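Local coordinates for protein DNA polymerase (Pyrobaculum calidifontis, PDB 5MDN) that probably catalyses DNA synthesis, adding deoxyribonucleotides from their triphosphates to a growing DNA chain with release of diphosphate, and binds magnesium ions, at residues A[70-82]-A[382-394]. Sequence-based numbering, arbitrary orientation.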
loop_
_atom_site.group_PDB
_atom_site.type_symbol
_atom_site.label_atom_id
_atom_site.label_comp_id
_atom_site.label_asym_id
_atom_site.label_seq_id
_atom_site.Cartn_x
_atom_site.Cartn_y
_atom_site.Cartn_z
ATOM N N VAL A 70 15.872 29.058 18.834
ATOM C CA VAL A 70 16.274 27.701 19.175
ATOM C C VAL A 70 17.562 27.356 18.442
ATOM O O VAL A 70 17.894 27.931 17.403
ATOM C CB VAL A 70 15.174 26.669 18.843
ATOM C CG1 VAL A 70 13.965 26.872 19.744
ATOM C CG2 VAL A 70 14.775 26.765 17.376
ATOM N N GLU A 71 18.288 26.392 19.003
ATOM C CA GLU A 71 19.481 25.824 18.390
ATOM C C GLU A 71 19.213 24.358 18.089
ATOM O O GLU A 71 18.961 23.572 19.009
ATOM C CB GLU A 71 20.697 25.963 19.306
ATOM C CG GLU A 71 22.001 25.527 18.662
ATOM C CD GLU A 71 23.062 25.158 19.681
ATOM O OE1 GLU A 71 23.113 25.803 20.750
ATOM O OE2 GLU A 71 23.847 24.223 19.415
ATOM N N ARG A 72 19.259 23.995 16.809
ATOM C CA ARG A 72 19.057 22.616 16.396
ATOM C C ARG A 72 20.077 22.262 15.324
ATOM O O ARG A 72 20.830 23.112 14.840
ATOM C CB ARG A 72 17.629 22.382 15.885
ATOM C CG ARG A 72 16.557 23.011 16.758
ATOM C CD ARG A 72 15.250 22.245 16.720
ATOM N NE ARG A 72 14.305 22.791 17.690
ATOM C CZ ARG A 72 14.343 22.538 18.995
ATOM N NH1 ARG A 72 15.280 21.740 19.492
ATOM N NH2 ARG A 72 13.446 23.082 19.805
ATOM N N ARG A 73 20.093 20.987 14.954
ATOM C CA ARG A 73 21.004 20.491 13.936
ATOM C C ARG A 73 20.359 20.565 12.559
ATOM O O ARG A 73 19.140 20.446 12.414
ATOM C CB ARG A 73 21.417 19.052 14.238
ATOM C CG ARG A 73 21.886 18.823 15.663
ATOM C CD ARG A 73 22.117 17.344 15.928
ATOM N NE ARG A 73 23.287 16.844 15.211
ATOM C CZ ARG A 73 23.716 15.587 15.265
ATOM N NH1 ARG A 73 23.070 14.700 16.008
ATOM N NH2 ARG A 73 24.792 15.219 14.583
ATOM N N PHE A 74 21.195 20.762 11.542
ATOM C CA PHE A 74 20.745 20.773 10.152
ATOM C C PHE A 74 21.821 20.082 9.328
ATOM O O PHE A 74 22.899 20.650 9.119
ATOM C CB PHE A 74 20.493 22.199 9.663
ATOM C CG PHE A 74 19.885 22.273 8.292
ATOM C CD1 PHE A 74 18.616 21.772 8.057
ATOM C CD2 PHE A 74 20.574 22.858 7.242
ATOM C CE1 PHE A 74 18.048 21.841 6.799
ATOM C CE2 PHE A 74 20.011 22.932 5.981
ATOM C CZ PHE A 74 18.746 22.422 5.760
ATOM N N PHE A 75 21.526 18.867 8.861
ATOM C CA PHE A 75 22.531 17.984 8.265
ATOM C C PHE A 75 23.743 17.830 9.180
ATOM O O PHE A 75 24.892 17.843 8.736
ATOM C CB PHE A 75 22.958 18.481 6.882
ATOM C CG PHE A 75 21.900 18.339 5.829
ATOM C CD1 PHE A 75 21.692 17.122 5.203
ATOM C CD2 PHE A 75 21.119 19.422 5.460
ATOM C CE1 PHE A 75 20.726 16.984 4.229
ATOM C CE2 PHE A 75 20.147 19.291 4.483
ATOM C CZ PHE A 75 19.952 18.068 3.867
ATOM N N GLY A 76 23.480 17.678 10.477
ATOM C CA GLY A 76 24.517 17.496 11.468
ATOM C C GLY A 76 25.080 18.785 12.036
ATOM O O GLY A 76 25.419 18.836 13.221
ATOM N N ARG A 77 25.181 19.827 11.215
ATOM C CA ARG A 77 25.737 21.092 11.679
ATOM C C ARG A 77 24.740 21.797 12.592
ATOM O O ARG A 77 23.577 21.986 12.206
ATOM C CB ARG A 77 26.068 21.988 10.485
ATOM C CG ARG A 77 27.019 21.363 9.479
ATOM C CD ARG A 77 27.192 22.261 8.258
ATOM N NE ARG A 77 28.100 21.683 7.269
ATOM C CZ ARG A 77 27.743 20.789 6.348
ATOM N NH1 ARG A 77 26.491 20.355 6.279
ATOM N NH2 ARG A 77 28.646 20.324 5.494
ATOM N N PRO A 78 25.148 22.206 13.795
ATOM C CA PRO A 78 24.238 22.929 14.694
ATOM C C PRO A 78 24.079 24.372 14.235
ATOM O O PRO A 78 25.054 25.122 14.161
ATOM C CB PRO A 78 24.940 22.839 16.056
ATOM C CG PRO A 78 26.390 22.678 15.720
ATOM C CD PRO A 78 26.451 21.925 14.418
ATOM N N THR A 79 22.846 24.756 13.918
ATOM C CA THR A 79 22.531 26.102 13.465
ATOM C C THR A 79 21.424 26.690 14.332
ATOM O O THR A 79 20.783 25.994 15.123
ATOM C CB THR A 79 22.112 26.114 11.987
ATOM O OG1 THR A 79 20.862 25.432 11.837
ATOM C CG2 THR A 79 23.163 25.431 11.125
ATOM N N ILE A 80 21.208 27.993 14.173
ATOM C CA ILE A 80 20.192 28.731 14.916
ATOM C C ILE A 80 18.954 28.882 14.044
ATOM O O ILE A 80 19.057 29.110 12.830
ATOM C CB ILE A 80 20.732 30.102 15.366
ATOM C CG1 ILE A 80 21.942 29.921 16.287
ATOM C CG2 ILE A 80 19.654 30.917 16.064
ATOM C CD1 ILE A 80 21.589 29.414 17.669
ATOM N N PHE A 81 17.777 28.763 14.659
ATOM C CA PHE A 81 16.507 28.957 13.974
ATOM C C PHE A 81 15.595 29.853 14.801
ATOM O O PHE A 81 15.738 29.971 16.021
ATOM C CB PHE A 81 15.776 27.627 13.717
ATOM C CG PHE A 81 16.517 26.679 12.825
ATOM C CD1 PHE A 81 16.421 26.788 11.449
ATOM C CD2 PHE A 81 17.280 25.656 13.361
ATOM C CE1 PHE A 81 17.088 25.910 10.621
ATOM C CE2 PHE A 81 17.949 24.774 12.539
ATOM C CZ PHE A 81 17.853 24.902 11.165
ATOM N N LEU A 82 14.654 30.490 14.108
ATOM C CA LEU A 82 13.489 31.086 14.746
ATOM C C LEU A 82 12.358 30.064 14.736
ATOM O O LEU A 82 11.984 29.556 13.674
ATOM C CB LEU A 82 13.061 32.367 14.028
ATOM C CG LEU A 82 14.047 33.536 14.009
ATOM C CD1 LEU A 82 13.382 34.779 13.432
ATOM C CD2 LEU A 82 14.591 33.815 15.402
ATOM N N ALA A 382 14.264 12.125 13.622
ATOM C CA ALA A 382 14.913 13.429 13.523
ATOM C C ALA A 382 14.577 14.327 14.706
ATOM O O ALA A 382 15.410 15.142 15.119
ATOM C CB ALA A 382 14.521 14.114 12.214
ATOM N N TYR A 383 13.368 14.203 15.263
ATOM C CA TYR A 383 13.000 15.035 16.404
ATOM C C TYR A 383 13.811 14.663 17.641
ATOM O O TYR A 383 14.446 15.524 18.262
ATOM C CB TYR A 383 11.504 14.926 16.692
ATOM C CG TYR A 383 11.088 15.770 17.874
ATOM C CD1 TYR A 383 10.988 17.151 17.760
ATOM C CD2 TYR A 383 10.825 15.193 19.107
ATOM C CE1 TYR A 383 10.624 17.933 18.839
ATOM C CE2 TYR A 383 10.458 15.965 20.192
ATOM C CZ TYR A 383 10.359 17.336 20.052
ATOM O OH TYR A 383 9.995 18.115 21.127
ATOM N N ARG A 384 13.799 13.382 18.019
ATOM C CA ARG A 384 14.498 12.964 19.228
ATOM C C ARG A 384 16.011 13.040 19.096
ATOM O O ARG A 384 16.710 12.889 20.102
ATOM C CB ARG A 384 14.087 11.541 19.612
ATOM C CG ARG A 384 12.620 11.395 19.968
ATOM C CD ARG A 384 12.261 12.337 21.102
ATOM N NE ARG A 384 10.883 12.176 21.556
ATOM C CZ ARG A 384 10.343 12.886 22.539
ATOM N NH1 ARG A 384 11.069 13.802 23.165
ATOM N NH2 ARG A 384 9.083 12.682 22.900
ATOM N N MET A 385 16.533 13.258 17.891
ATOM C CA MET A 385 17.949 13.523 17.696
ATOM C C MET A 385 18.252 15.009 17.568
ATOM O O MET A 385 19.414 15.378 17.380
ATOM C CB MET A 385 18.464 12.774 16.462
ATOM C CG MET A 385 18.409 11.260 16.600
ATOM S SD MET A 385 18.995 10.385 15.137
ATOM C CE MET A 385 18.797 8.686 15.667
ATOM N N GLY A 386 17.237 15.864 17.667
ATOM C CA GLY A 386 17.448 17.295 17.575
ATOM C C GLY A 386 17.784 17.794 16.188
ATOM O O GLY A 386 18.481 18.805 16.055
ATOM N N GLU A 387 17.304 17.116 15.149
ATOM C CA GLU A 387 17.619 17.455 13.769
ATOM C C GLU A 387 16.406 18.079 13.096
ATOM O O GLU A 387 15.306 17.517 13.144
ATOM C CB GLU A 387 18.063 16.216 12.989
ATOM C CG GLU A 387 18.991 16.520 11.826
ATOM C CD GLU A 387 20.446 16.264 12.166
ATOM O OE1 GLU A 387 20.703 15.441 13.071
ATOM O OE2 GLU A 387 21.328 16.888 11.538
ATOM N N VAL A 388 16.609 19.235 12.471
ATOM C CA VAL A 388 15.571 19.861 11.661
ATOM C C VAL A 388 15.493 19.144 10.321
ATOM O O VAL A 388 16.518 18.798 9.721
ATOM C CB VAL A 388 15.860 21.364 11.491
ATOM C CG1 VAL A 388 15.081 21.942 10.319
ATOM C CG2 VAL A 388 15.521 22.111 12.773
ATOM N N ALA A 389 14.272 18.917 9.848
ATOM C CA ALA A 389 14.065 18.161 8.624
ATOM C C ALA A 389 14.251 19.054 7.397
ATOM O O ALA A 389 13.810 20.206 7.394
ATOM C CB ALA A 389 12.670 17.546 8.606
ATOM N N PRO A 390 14.906 18.549 6.350
ATOM C CA PRO A 390 14.963 19.293 5.083
ATOM C C PRO A 390 13.592 19.422 4.433
ATOM O O PRO A 390 12.584 18.977 4.991
ATOM C CB PRO A 390 15.925 18.462 4.221
ATOM C CG PRO A 390 16.663 17.585 5.183
ATOM C CD PRO A 390 15.723 17.325 6.315
ATOM N N ASN A 391 13.541 20.017 3.246
ATOM C CA ASN A 391 12.292 20.290 2.551
ATOM C C ASN A 391 12.092 19.341 1.376
ATOM O O ASN A 391 13.012 18.651 0.931
ATOM C CB ASN A 391 12.243 21.745 2.078
ATOM C CG ASN A 391 12.049 22.715 3.221
ATOM O OD1 ASN A 391 11.302 22.440 4.163
ATOM N ND2 ASN A 391 12.712 23.861 3.143
ATOM N N ARG A 392 10.857 19.318 0.881
ATOM C CA ARG A 392 10.420 18.386 -0.148
ATOM C C ARG A 392 10.163 19.122 -1.454
ATOM O O ARG A 392 9.987 20.344 -1.483
ATOM C CB ARG A 392 9.135 17.654 0.262
ATOM C CG ARG A 392 9.136 17.046 1.647
ATOM C CD ARG A 392 8.704 18.030 2.731
ATOM N NE ARG A 392 9.728 18.144 3.768
ATOM C CZ ARG A 392 9.490 18.497 5.027
ATOM N NH1 ARG A 392 8.255 18.775 5.419
ATOM N NH2 ARG A 392 10.489 18.564 5.896
ATOM N N GLU A 393 10.140 18.353 -2.543
ATOM C CA GLU A 393 9.678 18.851 -3.833
ATOM C C GLU A 393 8.285 18.339 -4.185
ATOM O O GLU A 393 7.349 19.128 -4.315
ATOM C CB GLU A 393 10.686 18.492 -4.931
ATOM C CG GLU A 393 12.053 19.123 -4.708
ATOM C CD GLU A 393 12.003 20.644 -4.699
ATOM O OE1 GLU A 393 11.246 21.227 -5.505
ATOM O OE2 GLU A 393 12.719 21.257 -3.879
ATOM N N GLU A 394 8.127 17.029 -4.349
ATOM C CA GLU A 394 6.817 16.482 -4.667
ATOM C C GLU A 394 6.763 15.041 -4.203
ATOM O O GLU A 394 7.766 14.461 -3.777
ATOM C CB GLU A 394 6.542 16.566 -6.174
ATOM C CG GLU A 394 7.745 16.182 -7.043
ATOM C CD GLU A 394 8.011 14.675 -7.114
ATOM O OE1 GLU A 394 7.075 13.875 -6.904
ATOM O OE2 GLU A 394 9.165 14.289 -7.394
#
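Val388, Arg73 and Glu387 have the most surface buried in the contact between a β-hairpin, closed by a type I' turn from Phe74 to Arg77, and the chain leaving helix 370-384. That helix ends in a Schellman motif at Gly386, where the positive phi suits glycine, and the chain then runs alongside the hairpin strand 64-74, an edge strand of its antiparallel sheet. A single bridge joins them in parallel register: Arg73 N donates to Gly386 O (2.9 Å), and Val388 N to Arg73 O (2.8 Å). The link thus connects a sheet early in the chain to a segment of the family B polymerase region.

Val388, compact and branched at CB, fits against the hairpin. Its CG2 lies anti to the carbonyl carbon, which brings this methyl within 3.6 Å of Phe81 CE2 and 3.8 Å of Arg72 CB; the side chains of Tyr43 and Tyr109 also touch Val388. Farther along, rigid Pro390 sets its CG 3.6 Å from Phe75 CZ, so the ring at the turn also meets the segment.

Arg73 and Glu387 make the polar side. The glutamate bends at chi2 (100°), turning its carboxylate back toward the hairpin. Its OE1 lies over one face of the Arg73 guanidinium, with the two planes 47° apart; the long salt bridge from Arg73 NE to Glu387 OE1 (3.6 Å) is therefore electrostatic, no N-H pointing at the oxygen. The other oxygen reaches the turn at Gly76, whose backbone angles would drive any side chain into the carbonyl oxygen of Phe75; Gly76 N donates to Glu387 OE2 nearly along its C-O axis, with an N-H...O angle of 146°.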